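Local coordinates for CBS domain protein (Bacillus anthracis, PDB 3LQN), which is of unknown function but, with its two CBS domains, possibly acts as a regulatory module that senses small nucleotide-like ligands, at residues 35-40 with 82-87; 57-62 with 125-130. All blocks are in the same frame, centred on the assembly; numbering follows the deposited sequence. Where two conformers were deposited one is given.

Contact 1 of 2, residues 35-40 with 82-87. With SO4 (sulfate ion), chain C.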
loop_
_atom_site.group_PDB
_atom_site.type_symbol
_atom_site.label_atom_id
_atom_site.label_comp_id
_atom_site.label_asym_id
_atom_site.label_seq_id
_atom_site.Cartn_x
_atom_site.Cartn_y
_atom_site.Cartn_z
ATOM N N GLY A 35 -1.803 22.599 4.081
ATOM C CA GLY A 35 -3.044 22.309 3.332
ATOM C C GLY A 35 -3.088 20.888 2.788
ATOM O O GLY A 35 -2.043 20.265 2.572
ATOM N N LEU A 36 -4.288 20.335 2.566
ATOM C CA LEU A 36 -4.360 18.998 2.003
ATOM C C LEU A 36 -3.994 18.974 0.504
ATOM O O LEU A 36 -3.605 17.955 0.025
ATOM C CB LEU A 36 -5.728 18.384 2.202
ATOM C CG LEU A 36 -6.057 18.046 3.658
ATOM C CD1 LEU A 36 -7.323 17.195 3.685
ATOM C CD2 LEU A 36 -4.903 17.267 4.277
ATOM N N GLU A 37 -4.159 20.078 -0.221
ATOM C CA GLU A 37 -3.715 20.076 -1.625
ATOM C C GLU A 37 -2.178 19.942 -1.661
ATOM O O GLU A 37 -1.625 19.218 -2.490
ATOM C CB GLU A 37 -4.164 21.329 -2.388
ATOM C CG GLU A 37 -5.681 21.384 -2.659
ATOM C CD GLU A 37 -6.067 22.539 -3.578
ATOM O OE1 GLU A 37 -6.004 23.702 -3.128
ATOM O OE2 GLU A 37 -6.436 22.274 -4.747
ATOM N N HIS A 38 -1.512 20.662 -0.767
ATOM C CA HIS A 38 -0.061 20.553 -0.607
ATOM C C HIS A 38 0.322 19.125 -0.228
ATOM O O HIS A 38 1.171 18.510 -0.836
ATOM C CB HIS A 38 0.412 21.514 0.501
ATOM C CG HIS A 38 1.890 21.538 0.710
ATOM N ND1 HIS A 38 2.520 22.505 1.470
ATOM C CD2 HIS A 38 2.875 20.748 0.224
ATOM C CE1 HIS A 38 3.822 22.283 1.468
ATOM N NE2 HIS A 38 4.063 21.216 0.726
ATOM N N ALA A 39 -0.323 18.591 0.809
ATOM C CA ALA A 39 0.009 17.243 1.240
ATOM C C ALA A 39 -0.230 16.196 0.156
ATOM O O ALA A 39 0.583 15.290 -0.008
ATOM C CB ALA A 39 -0.757 16.901 2.530
ATOM N N LEU A 40 -1.360 16.291 -0.563
ATOM C CA LEU A 40 -1.673 15.274 -1.566
ATOM C C LEU A 40 -0.659 15.356 -2.705
ATOM O O LEU A 40 -0.211 14.331 -3.249
ATOM C CB LEU A 40 -3.117 15.456 -2.071
ATOM C CG LEU A 40 -3.529 14.357 -3.051
ATOM C CD1 LEU A 40 -3.653 12.957 -2.331
ATOM C CD2 LEU A 40 -4.912 14.740 -3.616
ATOM N N GLU A 82 -12.925 19.682 -4.369
ATOM C CA GLU A 82 -12.972 21.111 -4.119
ATOM C C GLU A 82 -12.796 21.400 -2.645
ATOM O O GLU A 82 -12.351 22.494 -2.261
ATOM C CB GLU A 82 -14.293 21.708 -4.614
ATOM C CG GLU A 82 -15.507 21.238 -3.838
ATOM C CD GLU A 82 -16.061 19.896 -4.331
ATOM O OE1 GLU A 82 -15.475 19.297 -5.273
ATOM O OE2 GLU A 82 -17.090 19.446 -3.767
ATOM N N ARG A 83 -13.155 20.440 -1.804
ATOM C CA ARG A 83 -12.908 20.600 -0.364
ATOM C C ARG A 83 -11.459 20.659 0.076
ATOM O O ARG A 83 -11.176 21.121 1.194
ATOM C CB ARG A 83 -13.610 19.511 0.443
ATOM C CG ARG A 83 -15.115 19.390 0.164
ATOM C CD ARG A 83 -15.943 19.318 1.406
ATOM N NE ARG A 83 -15.724 18.123 2.198
ATOM C CZ ARG A 83 -15.257 18.134 3.442
ATOM N NH1 ARG A 83 -15.081 16.994 4.095
ATOM N NH2 ARG A 83 -14.969 19.291 4.034
ATOM N N LEU A 84 -10.528 20.160 -0.738
ATOM C CA LEU A 84 -9.159 20.084 -0.253
ATOM C C LEU A 84 -8.562 21.430 0.058
ATOM O O LEU A 84 -7.774 21.539 0.978
ATOM C CB LEU A 84 -8.212 19.352 -1.223
ATOM C CG LEU A 84 -8.621 17.886 -1.478
ATOM C CD1 LEU A 84 -7.800 17.431 -2.723
ATOM C CD2 LEU A 84 -8.342 17.067 -0.209
ATOM N N GLU A 85 -8.973 22.444 -0.706
ATOM C CA GLU A 85 -8.436 23.791 -0.589
ATOM C C GLU A 85 -8.677 24.363 0.821
ATOM O O GLU A 85 -7.949 25.235 1.285
ATOM C CB GLU A 85 -9.110 24.700 -1.636
ATOM C CG GLU A 85 -8.594 26.135 -1.620
ATOM C CD GLU A 85 -9.287 27.055 -2.633
ATOM O OE1 GLU A 85 -10.544 27.198 -2.607
ATOM O OE2 GLU A 85 -8.551 27.657 -3.444
ATOM N N GLU A 86 -9.710 23.862 1.486
ATOM C CA GLU A 86 -10.141 24.378 2.789
ATOM C C GLU A 86 -9.604 23.579 3.976
ATOM O O GLU A 86 -9.828 23.968 5.102
ATOM C CB GLU A 86 -11.683 24.371 2.907
ATOM C CG GLU A 86 -12.495 24.405 1.591
ATOM C CD GLU A 86 -13.984 24.039 1.814
ATOM O OE1 GLU A 86 -14.747 23.945 0.832
ATOM O OE2 GLU A 86 -14.385 23.841 2.983
ATOM N N MET A 87 -8.941 22.444 3.720
ATOM C CA MET A 87 -8.550 21.533 4.772
ATOM C C MET A 87 -7.078 21.469 5.023
ATOM O O MET A 87 -6.256 21.773 4.142
ATOM C CB MET A 87 -9.014 20.120 4.379
ATOM C CG MET A 87 -10.541 20.137 4.174
ATOM S SD MET A 87 -11.167 18.560 3.546
ATOM C CE MET A 87 -11.014 17.519 4.921
HETATM S S SO4 C . 0.106 25.218 2.525
HETATM O O1 SO4 C . 0.074 26.004 3.769
HETATM O O2 SO4 C . 1.290 25.665 1.802
HETATM O O3 SO4 C . 0.346 23.874 2.946
HETATM O O4 SO4 C . -1.097 25.372 1.777
HETATM O O HOH W 1 -5.328 22.717 0.844
#
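The side chains of Glu37 and Glu85 run alongside in one direction, their carboxylates turned nearly perpendicular (87°). Glu37 OE1 is 4.7 Å from Glu85 OE2, and its closer neighbours are Glu85 CA and CB; each side chain also has a second conformer, so this pairing is doubtful. The Arg83 guanidinium receives Met87 SD over one face, 3.8 Å above the guanidinium plane and displaced from its centre. The His38 ring meets the sulfate with its edge, in plane: ND1 donates to O3 over 3.0 Å and more weakly to O2. Gly35, at the N-cap of helix 36-46, gives its N to the same O3 at 2.7 Å.

One direct backbone bond joins the segments. Leu36 N reaches Met87 O over 2.9 Å, with the donor 41° out of the carbonyl plane. Beside it, a water accepts from Glu37 N and donates to Leu84 O at 2.7 Å, linking the first turn of the helix to the 3-10 turn. Next to these polar links the leucine side chains pack together. With CG anti to its carbonyl carbon (chi1 -69°), Leu36 carries CD1 to within 3.4 Å of Met87 CB, a tight fit, while its CB lies against Leu84 CD2. The side chains of Leu84 and Leu40 cross at about a right angle, CD1 of Leu84 touching CD2 of Leu40. Ile69 of helix 66-72 covers Leu40 and Leu84, and Phe81 of the second subunit packs on both, so the contact reaches the dimer interface.

Two hydrogen bonds grip sulfate O3, one from the backbone at a helix start and one from an imidazole. The positive end of the helix dipole probably favours an anion here, although the ion itself probably came from the crystallisation liquor.

Contact 2 of 2, residues 57-62 with 125-130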
loop_
_atom_site.group_PDB
_atom_site.type_symbol
_atom_site.label_atom_id
_atom_site.label_comp_id
_atom_site.label_asym_id
_atom_site.label_seq_id
_atom_site.Cartn_x
_atom_site.Cartn_y
_atom_site.Cartn_z
ATOM N N MET A 57 10.711 20.634 14.990
ATOM C CA MET A 57 11.902 20.012 15.495
ATOM C C MET A 57 12.164 18.627 14.887
ATOM O O MET A 57 13.007 17.878 15.370
ATOM C CB MET A 57 11.813 19.978 16.991
ATOM C CG MET A 57 11.374 21.392 17.452
ATOM S SD MET A 57 10.998 21.294 19.141
ATOM C CE MET A 57 12.498 20.554 19.739
ATOM N N TYR A 58 11.401 18.344 13.845
ATOM C CA TYR A 58 11.518 17.094 13.124
ATOM C C TYR A 58 11.154 15.916 14.056
ATOM O O TYR A 58 11.697 14.808 13.950
ATOM C CB TYR A 58 12.932 17.008 12.521
ATOM C CG TYR A 58 13.118 17.835 11.246
ATOM C CD1 TYR A 58 12.896 17.261 10.001
ATOM C CD2 TYR A 58 13.538 19.169 11.285
ATOM C CE1 TYR A 58 13.069 17.976 8.843
ATOM C CE2 TYR A 58 13.726 19.891 10.119
ATOM C CZ TYR A 58 13.486 19.280 8.902
ATOM O OH TYR A 58 13.665 19.958 7.724
ATOM N N LYS A 59 10.196 16.169 14.951
ATOM C CA LYS A 59 9.597 15.127 15.773
ATOM C C LYS A 59 8.324 14.630 15.124
ATOM O O LYS A 59 7.608 15.375 14.471
ATOM C CB LYS A 59 9.370 15.621 17.214
ATOM C CG LYS A 59 10.719 15.708 17.933
ATOM C CD LYS A 59 10.668 16.320 19.320
ATOM C CE LYS A 59 12.077 16.331 19.886
ATOM N NZ LYS A 59 12.055 16.084 21.357
ATOM N N LEU A 60 8.051 13.347 15.300
ATOM C CA LEU A 60 6.937 12.665 14.673
ATOM C C LEU A 60 5.623 12.937 15.406
ATOM O O LEU A 60 5.531 12.721 16.620
ATOM C CB LEU A 60 7.263 11.149 14.661
ATOM C CG LEU A 60 6.188 10.326 13.992
ATOM C CD1 LEU A 60 6.064 10.711 12.452
ATOM C CD2 LEU A 60 6.471 8.818 14.230
ATOM N N HIS A 61 4.628 13.436 14.671
ATOM C CA HIS A 61 3.261 13.673 15.165
ATOM C C HIS A 61 2.234 12.670 14.676
ATOM O O HIS A 61 1.249 12.383 15.344
ATOM C CB HIS A 61 2.807 15.074 14.780
ATOM C CG HIS A 61 3.309 16.127 15.707
ATOM N ND1 HIS A 61 2.475 17.051 16.295
ATOM C CD2 HIS A 61 4.547 16.368 16.185
ATOM C CE1 HIS A 61 3.194 17.840 17.078
ATOM N NE2 HIS A 61 4.450 17.448 17.033
ATOM N N GLY A 62 2.441 12.124 13.500
ATOM C CA GLY A 62 1.465 11.223 12.968
ATOM C C GLY A 62 1.835 10.867 11.567
ATOM O O GLY A 62 2.913 11.210 11.123
ATOM N N ASP A 125 14.682 10.476 21.518
ATOM C CA ASP A 125 13.989 11.756 21.732
ATOM C C ASP A 125 12.819 12.024 20.788
ATOM O O ASP A 125 12.373 13.176 20.661
ATOM C CB ASP A 125 14.968 12.931 21.571
ATOM C CG ASP A 125 16.180 12.833 22.490
ATOM O OD1 ASP A 125 16.001 12.585 23.701
ATOM O OD2 ASP A 125 17.312 13.025 21.991
ATOM N N GLY A 126 12.339 10.994 20.099
ATOM C CA GLY A 126 11.176 11.165 19.245
ATOM C C GLY A 126 11.421 11.853 17.910
ATOM O O GLY A 126 10.467 12.134 17.168
ATOM N N TYR A 127 12.690 12.103 17.590
ATOM C CA TYR A 127 13.002 12.635 16.281
ATOM C C TYR A 127 12.677 11.532 15.299
ATOM O O TYR A 127 12.991 10.362 15.553
ATOM C CB TYR A 127 14.486 13.036 16.134
ATOM C CG TYR A 127 14.863 14.246 17.002
ATOM C CD1 TYR A 127 14.522 15.550 16.624
ATOM C CD2 TYR A 127 15.534 14.071 18.205
ATOM C CE1 TYR A 127 14.847 16.655 17.452
ATOM C CE2 TYR A 127 15.856 15.157 19.023
ATOM C CZ TYR A 127 15.510 16.433 18.639
ATOM O OH TYR A 127 15.859 17.480 19.471
ATOM N N PHE A 128 12.141 11.909 14.151
ATOM C CA PHE A 128 11.881 10.959 13.068
ATOM C C PHE A 128 13.216 10.550 12.411
ATOM O O PHE A 128 14.008 11.405 12.058
ATOM C CB PHE A 128 10.964 11.663 12.054
ATOM C CG PHE A 128 10.735 10.882 10.812
ATOM C CD1 PHE A 128 10.110 9.639 10.860
ATOM C CD2 PHE A 128 11.210 11.343 9.605
ATOM C CE1 PHE A 128 9.893 8.898 9.686
ATOM C CE2 PHE A 128 11.026 10.593 8.444
ATOM C CZ PHE A 128 10.369 9.380 8.488
ATOM N N GLU A 129 13.425 9.240 12.225
ATOM C CA GLU A 129 14.706 8.676 11.775
ATOM C C GLU A 129 14.628 7.904 10.463
ATOM O O GLU A 129 15.643 7.694 9.786
ATOM C CB GLU A 129 15.239 7.728 12.864
ATOM C CG GLU A 129 15.622 8.499 14.111
ATOM C CD GLU A 129 16.729 9.518 13.845
ATOM O OE1 GLU A 129 16.743 10.606 14.492
ATOM O OE2 GLU A 129 17.602 9.236 12.992
ATOM N N GLY A 130 13.424 7.454 10.138
ATOM C CA GLY A 130 13.183 6.701 8.929
ATOM C C GLY A 130 11.861 5.922 8.934
ATOM O O GLY A 130 11.064 5.981 9.879
#
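The turns that lead into strands 60-65 and 128-133 meet here, one from each CBS domain, through a single backbone bridge between Lys59 and Tyr127, whose CA atoms are 4.2 Å apart. Two hydrogen bonds flank this pair. Phe128 N donates to Tyr58 O at 2.9 Å, almost straight (171° at the hydrogen), and Leu60 N donates to Gly126 O over a longer 3.3 Å; both donors lie nearly on the carbonyl bond direction. CA-H...O contacts from Tyr127 to Tyr58 O and from Lys59 to Gly126 O use the same two acceptors.

The bonding is reciprocal, each strand start donating to the turn of the other domain, as expected where paired CBS domains associate about a pseudo-twofold axis. Consistent with this, both hairpins carry a classic beta bulge just beyond the bridge, His61 and Gly62 facing Val53, and Glu129 and Gly130 facing Ala121. Asp55 OD1 accepts from Met57 N and Lys59 N, and Asn123 OD1 accepts from Tyr127 N, with a weak bond from Asp125 N.

Side chains break the symmetry. Lys59 runs out with CG anti to its carbonyl carbon (chi1 -73°), laying CE over one face of the Tyr127 ring, 3.9 Å from its centroid. NZ continues past the ring, making a cation-pi contact at 4.8 Å from the centroid and a hydrogen bond in the carbonyl plane to Asp125 O at 3.0 Å. Met57 O approaches the ring edge in plane, 3.0 Å from Tyr127 CE1. Leu60 CD1 comes obliquely to the Phe128 ring, 4.5 Å from CD1, and both side chains rest on Pro52 and Leu54 of strand 50-54.

From the N terminus, segment 35-40 opens contact 1 at the start of helix 36-46. The chain then runs through strand 50-54 and segment 57-62, where contact 2 opens, before helix 66-72 leads to segment 82-87 and contact 1 closes across 41 residues. Contact 2 closes at segment 125-130, after strand 99-101, helix 106-115 and strand 118-122. The segments alternate, so the two loops cross rather than nest. Contact 1 joins the loop after helix 66-72 to the start of helix 36-46; contact 2 joins the hairpins of both domains. Their centres lie 23 Å apart and their nearest atoms about 11 Å, without touching.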